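Local coordinates for protein ADP/ATP-dependent NAD(P)H-hydrate dehydratase (Bacillus subtilis, PDB 3RPZ) that catalyses the ADP- or ATP-dependent dehydration of NAD(P)H hydrates, probably restoring damaged NADH and NADPH to their usable forms, at residues T32-A37 with E97-I102; A101-P106 with P127-A132; G145-T150 with L182-V187. All coordinates share one frame; numbering follows the deposited sequence.

How the interactions relate
From the N terminus, strand 32-36 comes first, and interaction 1 closes a long loop of 59 residues by laying it beside 97-102. Interaction 2 begins where that segment ends, sharing Ala101 and Ile102, and after the short crossover through helix 112-121 pairs strand 101-104 with strand 128-130. Interaction 3 follows in series, closing a largely helical loop between strands 147-149 and 185-188. None of the loops crosses another. Interactions 1 and 2 touch directly, with strand 101-104 between strands 32-36 and 128-130; the three contacts, together with the pairing of strands 128-130 and 147-149, span five consecutive parallel strands of one sheet.

Interaction 1. Residues T32-A37 with E97-I102; sequences TALLLA and ETYRAI
With CG of Tyr99 anti to its carbonyl carbon (chi1 -65°) and CG of Leu34 anti to its amide nitrogen (chi1 -179°), the phenol ring and the leucine branch meet on one side of a parallel pair in the central sheet of this ribokinase-like fold. Leu34 CB sits almost exactly over the ring, 3.7 Å from the centroid of Tyr99, a CH-pi contact. The leucine's two methyls spread outward from there: CD1 lies near the hydroxyl end, and Leu34 CD2 lies 3.8 Å from Tyr99 CE2. A broad flat ring suits a place where it must cover a branched chain, and the threonine methyl CG2 of Thr32 adds a further apolar touch against CD1 and CE1 of Tyr99.

The backbone fixes this overlap. Thr32 O accepts a hydrogen bond from Arg100 N at 2.8 Å, and the same oxygen lies in the plane of the Tyr99 ring, at its edge. Further along, Leu34 N donates to Ala101 O at 3.1 Å with an N-H...O angle of 165°. Leu34 and Ile102 then pair across the strands with their side chains on one face, Leu34 CB and Ile102 CG1 4.1 Å apart, where helix 112-121 also packs on Ile102. Ala33 and Ala101 turn to the other face, and their small methyls suit the close cover of Leu226 in helix 217-231. Arg100 instead carries its bent chain away, its guanidinium NH2 hydrogen-bonded to Thr29 O. At the far end of the contact, Ile102 CA approaches Leu34 O at 3.2 Å in a CA-H...O contact.

Interaction 2. Residues A101-P106 with P127-A132; sequences AIAIGP and PVILDA. With NPW (beta-6-hydroxy-1,4,5,6-tetrahydronicotinamide adenine dinucleotide phosphate), chain D.
Ile102 O accepts a hydrogen bond from Ile129 N at 2.8 Å, the shortest in a parallel ladder that closes the beta-alpha-beta unit formed by strand 101-104, helix 112-121 and strand 128-130. Val128 CA also approaches Ile102 O, at 3.2 Å, in a CA-H...O contact. The ladder continues with Ile104 N giving its hydrogen to Ile129 O at 2.9 Å and Asp131 N giving its own to Ile104 O.

The beta-branched Ile102, Val128 and Ile104 suit the extended backbone, and Leu130 joins them on the face covered by helix 112-121. Ala103 and Ile129 face the opposite way, their CB atoms 4.0 Å apart. With CG1 beside its backbone N (chi1 -57°), Ile129 brings its CD1 against the methyl of Ala103 as well.

Beyond the strand ends lies the pocket of the NADPH hydrate. Gly105 has backbone angles that crowd any side chain, and Gly105 CA comes 3.1 Å from Asp131 O, so glycine fits. Asp131 OD2, hydrogen-bonded to Thr222 OG1, lies near Pro106 CG; the side chain of Asp131 comes within about 4 Å (nearest atoms) of a bound magnesium ion. Ala132 CB packs 3.3 Å from ribose oxygen O2B of the bound NPW.

Interaction 3. Residues G145-T150 with L182-V187; sequences GPVILT and LQTVIV
Ile148 and Val185 run alongside each other on one face of the sheet, CG1 of Ile148 3.9 Å from CB of Val185. The methyl CG2 of Ile148, anti to its backbone N while CG1 stands beside that nitrogen (chi1 -60°), goes on to touch CG2 of Val187. Helix 235-256 covers this face through Val239, which meets both Ile148 and Val187; short branched chains suit so close a fit between sheet and helix.

Across the sheet, Leu149 reaches with CD1 to Leu182 CD1 at 4.0 Å, the two side chains crossing at about a right angle. The same methyl lies against Thr184 OG1, while Thr184 CG2 turns to Val147 CG1 at 3.9 Å. A threonine suits this corner because its methyl joins the apolar packing while its buried OG1 makes a weak hydrogen bond to Val185 O within its own segment.

Apart from Leu182, which ends helix 171-182, and Thr184 in the loop after it, these side chains come from neighbouring parallel strands, 147-149 and 185-187, whose short axes run 23° apart within the alpha/beta sheet of the ribokinase-like fold. Leu149 is gripped on both of its backbone groups: its N donates to Val185 O, with the donor tilted 32° from the carbonyl plane, and Leu149 O accepts from Val187 N at 2.9 Å in a nearly straight bond. Val185 N gives its hydrogen to Val147 O at 2.8 Å.

At the entrance to strand 185-188, Gln183 has positive phi and is the C-prime residue of the Schellman motif ending helix 171-182. One water links the two segments here, accepting from Val147 N at 3.1 Å and donating to Gln183 O at 2.9 Å.

Interaction 1. Residues T32-A37 with E97-I102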
loop_
_atom_site.group_PDB
_atom_site.type_symbol
_atom_site.label_atom_id
_atom_site.label_comp_id
_atom_site.label_asym_id
_atom_site.label_seq_id
_atom_site.Cartn_x
_atom_site.Cartn_y
_atom_site.Cartn_z
ATOM N N THR A 32 15.092 17.555 -12.731
ATOM C CA THR A 32 15.219 16.131 -12.457
ATOM C C THR A 32 16.295 15.935 -11.420
ATOM O O THR A 32 17.423 16.370 -11.608
ATOM C CB THR A 32 15.565 15.349 -13.697
ATOM O OG1 THR A 32 14.550 15.603 -14.711
ATOM C CG2 THR A 32 15.610 13.852 -13.387
ATOM N N ALA A 33 15.945 15.336 -10.296
ATOM C CA ALA A 33 16.873 14.983 -9.228
ATOM C C ALA A 33 17.304 13.540 -9.345
ATOM O O ALA A 33 16.569 12.727 -9.880
ATOM C CB ALA A 33 16.249 15.234 -7.864
ATOM N N LEU A 34 18.509 13.240 -8.879
ATOM C CA LEU A 34 19.007 11.886 -8.748
ATOM C C LEU A 34 19.186 11.533 -7.296
ATOM O O LEU A 34 19.847 12.267 -6.561
ATOM C CB LEU A 34 20.332 11.744 -9.468
ATOM C CG LEU A 34 20.972 10.365 -9.442
ATOM C CD1 LEU A 34 20.169 9.262 -10.169
ATOM C CD2 LEU A 34 22.392 10.420 -10.028
ATOM N N LEU A 35 18.654 10.383 -6.900
ATOM C CA LEU A 35 18.799 9.828 -5.561
ATOM C C LEU A 35 19.532 8.490 -5.662
ATOM O O LEU A 35 19.029 7.552 -6.295
ATOM C CB LEU A 35 17.431 9.594 -4.899
ATOM C CG LEU A 35 17.483 8.868 -3.557
ATOM C CD1 LEU A 35 18.191 9.630 -2.467
ATOM C CD2 LEU A 35 16.067 8.525 -3.095
ATOM N N LEU A 36 20.693 8.414 -5.015
ATOM C CA LEU A 36 21.540 7.226 -4.979
ATOM C C LEU A 36 21.441 6.663 -3.575
ATOM O O LEU A 36 22.007 7.175 -2.634
ATOM C CB LEU A 36 22.973 7.558 -5.407
ATOM C CG LEU A 36 23.143 8.071 -6.816
ATOM C CD1 LEU A 36 24.619 8.334 -7.098
ATOM C CD2 LEU A 36 22.594 7.061 -7.875
ATOM N N ALA A 37 20.636 5.605 -3.420
ATOM C CA ALA A 37 20.234 5.153 -2.077
ATOM C C ALA A 37 19.700 3.744 -2.148
ATOM O O ALA A 37 19.239 3.304 -3.204
ATOM C CB ALA A 37 19.133 6.082 -1.497
ATOM N N GLU A 97 24.147 12.211 -17.659
ATOM C CA GLU A 97 22.869 12.894 -17.566
ATOM C C GLU A 97 23.045 14.150 -16.710
ATOM O O GLU A 97 23.926 14.181 -15.861
ATOM C CB GLU A 97 21.850 11.938 -16.956
ATOM C CG GLU A 97 21.630 10.700 -17.797
ATOM C CD GLU A 97 20.731 11.013 -18.966
ATOM O OE1 GLU A 97 19.490 11.095 -18.742
ATOM O OE2 GLU A 97 21.263 11.201 -20.089
ATOM N N THR A 98 22.228 15.165 -16.984
ATOM C CA THR A 98 22.228 16.427 -16.216
ATOM C C THR A 98 21.129 16.323 -15.173
ATOM O O THR A 98 19.955 16.021 -15.496
ATOM C CB THR A 98 21.970 17.679 -17.088
ATOM O OG1 THR A 98 22.982 17.730 -18.094
ATOM C CG2 THR A 98 22.046 18.990 -16.291
ATOM N N TYR A 99 21.512 16.582 -13.932
ATOM C CA TYR A 99 20.554 16.611 -12.838
ATOM C C TYR A 99 20.549 17.991 -12.174
ATOM O O TYR A 99 21.588 18.699 -12.125
ATOM C CB TYR A 99 20.891 15.527 -11.795
ATOM C CG TYR A 99 20.732 14.159 -12.367
ATOM C CD1 TYR A 99 19.475 13.624 -12.599
ATOM C CD2 TYR A 99 21.831 13.399 -12.741
ATOM C CE1 TYR A 99 19.292 12.391 -13.134
ATOM C CE2 TYR A 99 21.653 12.168 -13.285
ATOM C CZ TYR A 99 20.382 11.676 -13.513
ATOM O OH TYR A 99 20.181 10.407 -14.056
ATOM N N ARG A 100 19.396 18.382 -11.668
ATOM C CA ARG A 100 19.233 19.615 -10.906
ATOM C C ARG A 100 19.930 19.573 -9.531
ATOM O O ARG A 100 20.397 20.566 -9.043
ATOM C CB ARG A 100 17.755 19.994 -10.826
ATOM C CG ARG A 100 17.443 21.211 -9.996
ATOM C CD ARG A 100 17.537 22.518 -10.705
ATOM N NE ARG A 100 16.910 22.620 -12.009
ATOM C CZ ARG A 100 15.711 23.129 -12.253
ATOM N NH1 ARG A 100 15.299 23.209 -13.491
ATOM N NH2 ARG A 100 14.911 23.525 -11.287
ATOM N N ALA A 101 19.940 18.394 -8.932
ATOM C CA ALA A 101 20.514 18.150 -7.609
ATOM C C ALA A 101 20.678 16.644 -7.472
ATOM O O ALA A 101 19.909 15.878 -8.103
ATOM C CB ALA A 101 19.622 18.701 -6.485
ATOM N N ILE A 102 21.597 16.191 -6.645
ATOM C CA ILE A 102 21.893 14.766 -6.440
ATOM C C ILE A 102 22.030 14.517 -4.942
ATOM O O ILE A 102 22.700 15.314 -4.259
ATOM C CB ILE A 102 23.195 14.352 -7.149
ATOM C CG1 ILE A 102 23.094 14.665 -8.639
ATOM C CG2 ILE A 102 23.538 12.873 -6.864
ATOM C CD1 ILE A 102 24.402 14.442 -9.421
#

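Interaction 2. Residues A101-P106 with P127-A132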
loop_
_atom_site.group_PDB
_atom_site.type_symbol
_atom_site.label_atom_id
_atom_site.label_comp_id
_atom_site.label_asym_id
_atom_site.label_seq_id
_atom_site.Cartn_x
_atom_site.Cartn_y
_atom_site.Cartn_z
ATOM N N ALA A 101 19.940 18.394 -8.932
ATOM C CA ALA A 101 20.514 18.150 -7.609
ATOM C C ALA A 101 20.678 16.644 -7.472
ATOM O O ALA A 101 19.909 15.878 -8.103
ATOM C CB ALA A 101 19.622 18.701 -6.485
ATOM N N ILE A 102 21.597 16.191 -6.645
ATOM C CA ILE A 102 21.893 14.766 -6.440
ATOM C C ILE A 102 22.030 14.517 -4.942
ATOM O O ILE A 102 22.700 15.314 -4.259
ATOM C CB ILE A 102 23.195 14.352 -7.149
ATOM C CG1 ILE A 102 23.094 14.665 -8.639
ATOM C CG2 ILE A 102 23.538 12.873 -6.864
ATOM C CD1 ILE A 102 24.402 14.442 -9.421
ATOM N N ALA A 103 21.477 13.426 -4.436
ATOM C CA ALA A 103 21.753 12.951 -3.093
ATOM C C ALA A 103 22.283 11.549 -3.153
ATOM O O ALA A 103 21.807 10.734 -3.934
ATOM C CB ALA A 103 20.494 12.986 -2.224
ATOM N N ILE A 104 23.241 11.250 -2.274
ATOM C CA ILE A 104 23.829 9.915 -2.180
ATOM C C ILE A 104 23.985 9.516 -0.716
ATOM O O ILE A 104 24.341 10.342 0.114
ATOM C CB ILE A 104 25.195 9.807 -2.928
ATOM C CG1 ILE A 104 25.777 8.395 -2.854
ATOM C CG2 ILE A 104 26.146 10.780 -2.489
ATOM C CD1 ILE A 104 26.825 7.965 -3.955
ATOM N N GLY A 105 23.652 8.269 -0.380
ATOM C CA GLY A 105 24.060 7.676 0.881
ATOM C C GLY A 105 23.057 6.893 1.695
ATOM O O GLY A 105 23.467 5.967 2.375
ATOM N N PRO A 106 21.778 7.349 1.758
ATOM C CA PRO A 106 20.848 6.620 2.636
ATOM C C PRO A 106 20.762 5.149 2.320
ATOM O O PRO A 106 20.556 4.794 1.175
ATOM C CB PRO A 106 19.545 7.382 2.482
ATOM C CG PRO A 106 19.943 8.774 2.057
ATOM C CD PRO A 106 21.152 8.541 1.170
ATOM N N PRO A 127 24.123 21.125 -6.867
ATOM C CA PRO A 127 24.214 20.801 -5.439
ATOM C C PRO A 127 24.203 19.282 -5.252
ATOM O O PRO A 127 23.474 18.547 -5.959
ATOM C CB PRO A 127 22.972 21.388 -4.848
ATOM C CG PRO A 127 22.455 22.338 -5.859
ATOM C CD PRO A 127 22.907 21.888 -7.183
ATOM N N VAL A 128 24.954 18.842 -4.266
ATOM C CA VAL A 128 25.084 17.417 -3.920
ATOM C C VAL A 128 24.921 17.282 -2.428
ATOM O O VAL A 128 25.562 18.028 -1.659
ATOM C CB VAL A 128 26.425 16.852 -4.387
ATOM C CG1 VAL A 128 26.650 15.407 -3.837
ATOM C CG2 VAL A 128 26.503 16.871 -5.919
ATOM N N ILE A 129 24.086 16.350 -1.996
ATOM C CA ILE A 129 23.920 15.991 -0.599
ATOM C C ILE A 129 24.557 14.647 -0.336
ATOM O O ILE A 129 24.369 13.687 -1.097
ATOM C CB ILE A 129 22.423 15.814 -0.245
ATOM C CG1 ILE A 129 21.624 17.084 -0.560
ATOM C CG2 ILE A 129 22.224 15.351 1.185
ATOM C CD1 ILE A 129 20.116 16.770 -0.861
ATOM N N LEU A 130 25.372 14.587 0.702
ATOM C CA LEU A 130 25.992 13.351 1.167
ATOM C C LEU A 130 25.447 13.041 2.543
ATOM O O LEU A 130 25.474 13.883 3.450
ATOM C CB LEU A 130 27.520 13.421 1.246
ATOM C CG LEU A 130 28.216 13.903 -0.017
ATOM C CD1 LEU A 130 29.744 13.885 0.192
ATOM C CD2 LEU A 130 27.837 13.150 -1.254
ATOM N N ASP A 131 24.966 11.817 2.720
ATOM C CA ASP A 131 24.373 11.351 3.956
ATOM C C ASP A 131 24.824 9.938 4.248
ATOM O O ASP A 131 25.217 9.216 3.331
ATOM C CB ASP A 131 22.822 11.376 3.853
ATOM C CG ASP A 131 22.116 11.071 5.129
ATOM O OD1 ASP A 131 22.647 11.365 6.215
ATOM O OD2 ASP A 131 21.008 10.485 5.026
ATOM N N ALA A 132 24.711 9.539 5.493
ATOM C CA ALA A 132 24.707 8.093 5.840
ATOM C C ALA A 132 25.953 7.369 5.311
ATOM O O ALA A 132 27.049 7.741 5.688
ATOM C CB ALA A 132 23.364 7.462 5.377
HETATM P P NPW D . 24.555 5.681 20.681
HETATM O O1 NPW D . 25.176 4.338 20.369
HETATM O O2 NPW D . 23.063 5.764 20.679
HETATM O O3 NPW D . 25.143 6.372 21.924
HETATM P PA NPW D . 24.992 4.474 12.743
HETATM P PB NPW D . 22.373 4.661 11.490
HETATM C C1A NPW D . 25.227 7.734 17.424
HETATM C C1B NPW D . 20.636 3.356 7.311
HETATM N N1C NPW D . 19.264 3.321 7.757
HETATM N N1D NPW D . 23.471 11.869 19.853
HETATM C C2A NPW D . 24.773 6.476 18.163
HETATM O O2A NPW D . 25.084 6.682 19.526
HETATM C C2B NPW D . 21.240 4.760 7.196
HETATM O O2B NPW D . 20.783 5.453 6.062
HETATM C C2C NPW D . 18.308 2.671 7.148
HETATM C C2D NPW D . 24.439 11.007 20.196
HETATM C C3A NPW D . 25.605 5.390 17.504
HETATM O O3A NPW D . 26.952 5.329 18.018
HETATM C C3B NPW D . 22.727 4.357 7.121
HETATM O O3B NPW D . 23.007 3.993 5.763
HETATM C C3C NPW D . 17.067 2.402 7.434
HETATM N N3D NPW D . 24.869 9.925 19.525
HETATM C C4B NPW D . 22.780 3.122 8.032
HETATM O O4B NPW D . 21.416 2.669 8.273
HETATM C C4C NPW D . 16.590 2.894 8.796
HETATM C C4D NPW D . 24.211 9.789 18.367
HETATM O O4D NPW D . 25.476 7.280 16.090
HETATM C C4E NPW D . 25.646 5.882 16.070
HETATM C C5A NPW D . 23.148 10.620 17.919
HETATM C C5B NPW D . 23.432 3.399 9.389
HETATM O O5B NPW D . 22.897 4.592 9.967
HETATM C C5C NPW D . 17.789 3.098 9.705
HETATM C C5E NPW D . 24.515 5.304 15.218
HETATM O O5E NPW D . 24.795 5.593 13.853
HETATM C C6C NPW D . 18.868 3.992 9.034
HETATM O O6C NPW D . 18.413 5.314 8.761
HETATM C C6D NPW D . 22.750 11.743 18.716
HETATM N N6D NPW D . 21.797 12.614 18.428
HETATM N N7A NPW D . 22.602 10.208 16.719
HETATM C C7C NPW D . 16.151 1.768 6.531
HETATM N N7C NPW D . 14.898 1.587 6.920
HETATM O O7C NPW D . 16.552 1.351 5.414
HETATM C C8A NPW D . 23.341 9.073 16.413
HETATM N N9A NPW D . 24.308 8.868 17.436
HETATM O OA1 NPW D . 25.678 3.281 13.263
HETATM O OA2 NPW D . 25.588 5.289 11.708
HETATM O OA3 NPW D . 23.507 3.975 12.381
HETATM O OB1 NPW D . 22.191 6.087 11.760
HETATM O OB2 NPW D . 21.206 3.744 11.683
#

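Interaction 3. Residues G145-T150 with L182-V187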
loop_
_atom_site.group_PDB
_atom_site.type_symbol
_atom_site.label_atom_id
_atom_site.label_comp_id
_atom_site.label_asym_id
_atom_site.label_seq_id
_atom_site.Cartn_x
_atom_site.Cartn_y
_atom_site.Cartn_z
ATOM N N GLY A 145 28.859 24.082 -7.260
ATOM C CA GLY A 145 27.666 23.743 -6.525
ATOM C C GLY A 145 27.979 23.384 -5.084
ATOM O O GLY A 145 29.072 22.903 -4.781
ATOM N N PRO A 146 27.045 23.672 -4.180
ATOM C CA PRO A 146 27.304 23.358 -2.782
ATOM C C PRO A 146 27.349 21.847 -2.537
ATOM O O PRO A 146 26.693 21.079 -3.272
ATOM C CB PRO A 146 26.114 23.972 -2.034
ATOM C CG PRO A 146 25.087 24.227 -3.121
ATOM C CD PRO A 146 25.767 24.407 -4.365
ATOM N N VAL A 147 28.109 21.455 -1.527
ATOM C CA VAL A 147 28.130 20.109 -1.010
ATOM C C VAL A 147 27.491 20.192 0.362
ATOM O O VAL A 147 27.933 21.006 1.195
ATOM C CB VAL A 147 29.524 19.542 -0.952
ATOM C CG1 VAL A 147 29.564 18.189 -0.256
ATOM C CG2 VAL A 147 30.147 19.488 -2.381
ATOM N N ILE A 148 26.478 19.382 0.616
ATOM C CA ILE A 148 25.701 19.432 1.847
ATOM C C ILE A 148 25.814 18.104 2.552
ATOM O O ILE A 148 25.365 17.067 2.036
ATOM C CB ILE A 148 24.215 19.763 1.530
ATOM C CG1 ILE A 148 24.077 21.125 0.819
ATOM C CG2 ILE A 148 23.302 19.658 2.800
ATOM C CD1 ILE A 148 22.900 21.130 -0.186
ATOM N N LEU A 149 26.485 18.088 3.721
ATOM C CA LEU A 149 26.651 16.903 4.524
ATOM C C LEU A 149 25.607 16.885 5.598
ATOM O O LEU A 149 25.386 17.902 6.254
ATOM C CB LEU A 149 28.054 16.919 5.165
ATOM C CG LEU A 149 29.236 17.208 4.215
ATOM C CD1 LEU A 149 30.537 17.088 5.015
ATOM C CD2 LEU A 149 29.246 16.242 3.015
ATOM N N THR A 150 24.982 15.731 5.862
ATOM C CA THR A 150 23.906 15.647 6.837
ATOM C C THR A 150 24.143 14.635 7.973
ATOM O O THR A 150 23.345 13.751 8.201
ATOM C CB THR A 150 22.551 15.410 6.153
ATOM O OG1 THR A 150 22.534 14.096 5.546
ATOM C CG2 THR A 150 22.231 16.449 5.086
ATOM N N LEU A 182 36.088 22.228 5.796
ATOM C CA LEU A 182 35.775 21.368 4.659
ATOM C C LEU A 182 35.228 22.137 3.461
ATOM O O LEU A 182 35.245 21.636 2.337
ATOM C CB LEU A 182 34.785 20.276 5.056
ATOM C CG LEU A 182 35.163 19.349 6.193
ATOM C CD1 LEU A 182 34.030 18.399 6.569
ATOM C CD2 LEU A 182 36.367 18.535 5.794
ATOM N N GLN A 183 34.747 23.348 3.699
ATOM C CA GLN A 183 34.014 24.152 2.727
ATOM C C GLN A 183 32.792 23.393 2.184
ATOM O O GLN A 183 32.542 23.367 0.989
ATOM C CB GLN A 183 34.934 24.723 1.648
ATOM C CG GLN A 183 35.792 25.863 2.199
ATOM C CD GLN A 183 34.920 27.066 2.592
ATOM O OE1 GLN A 183 34.323 27.667 1.679
ATOM N NE2 GLN A 183 34.781 27.345 3.891
ATOM N N THR A 184 32.057 22.828 3.118
ATOM C CA THR A 184 30.770 22.206 2.839
ATOM C C THR A 184 29.729 22.768 3.781
ATOM O O THR A 184 30.036 23.297 4.864
ATOM C CB THR A 184 30.813 20.692 3.063
ATOM O OG1 THR A 184 31.061 20.405 4.436
ATOM C CG2 THR A 184 31.864 20.028 2.260
ATOM N N VAL A 185 28.460 22.658 3.398
ATOM C CA VAL A 185 27.364 22.856 4.331
ATOM C C VAL A 185 27.400 21.663 5.292
ATOM O O VAL A 185 27.604 20.516 4.839
ATOM C CB VAL A 185 26.002 22.943 3.624
ATOM C CG1 VAL A 185 24.861 23.219 4.642
ATOM C CG2 VAL A 185 26.049 24.033 2.532
ATOM N N ILE A 186 27.127 21.878 6.580
ATOM C CA ILE A 186 26.939 20.772 7.525
ATOM C C ILE A 186 25.633 20.965 8.232
ATOM O O ILE A 186 25.446 21.983 8.919
ATOM C CB ILE A 186 28.094 20.620 8.546
ATOM C CG1 ILE A 186 29.397 20.361 7.820
ATOM C CG2 ILE A 186 27.799 19.422 9.504
ATOM C CD1 ILE A 186 30.597 20.177 8.705
ATOM N N VAL A 187 24.726 19.997 8.083
ATOM C CA VAL A 187 23.481 19.891 8.805
ATOM C C VAL A 187 23.758 18.881 9.901
ATOM O O VAL A 187 23.748 17.687 9.663
ATOM C CB VAL A 187 22.314 19.441 7.922
ATOM C CG1 VAL A 187 21.045 19.326 8.740
ATOM C CG2 VAL A 187 22.134 20.391 6.741
HETATM O O HOH W 1 30.161 23.513 -0.586
#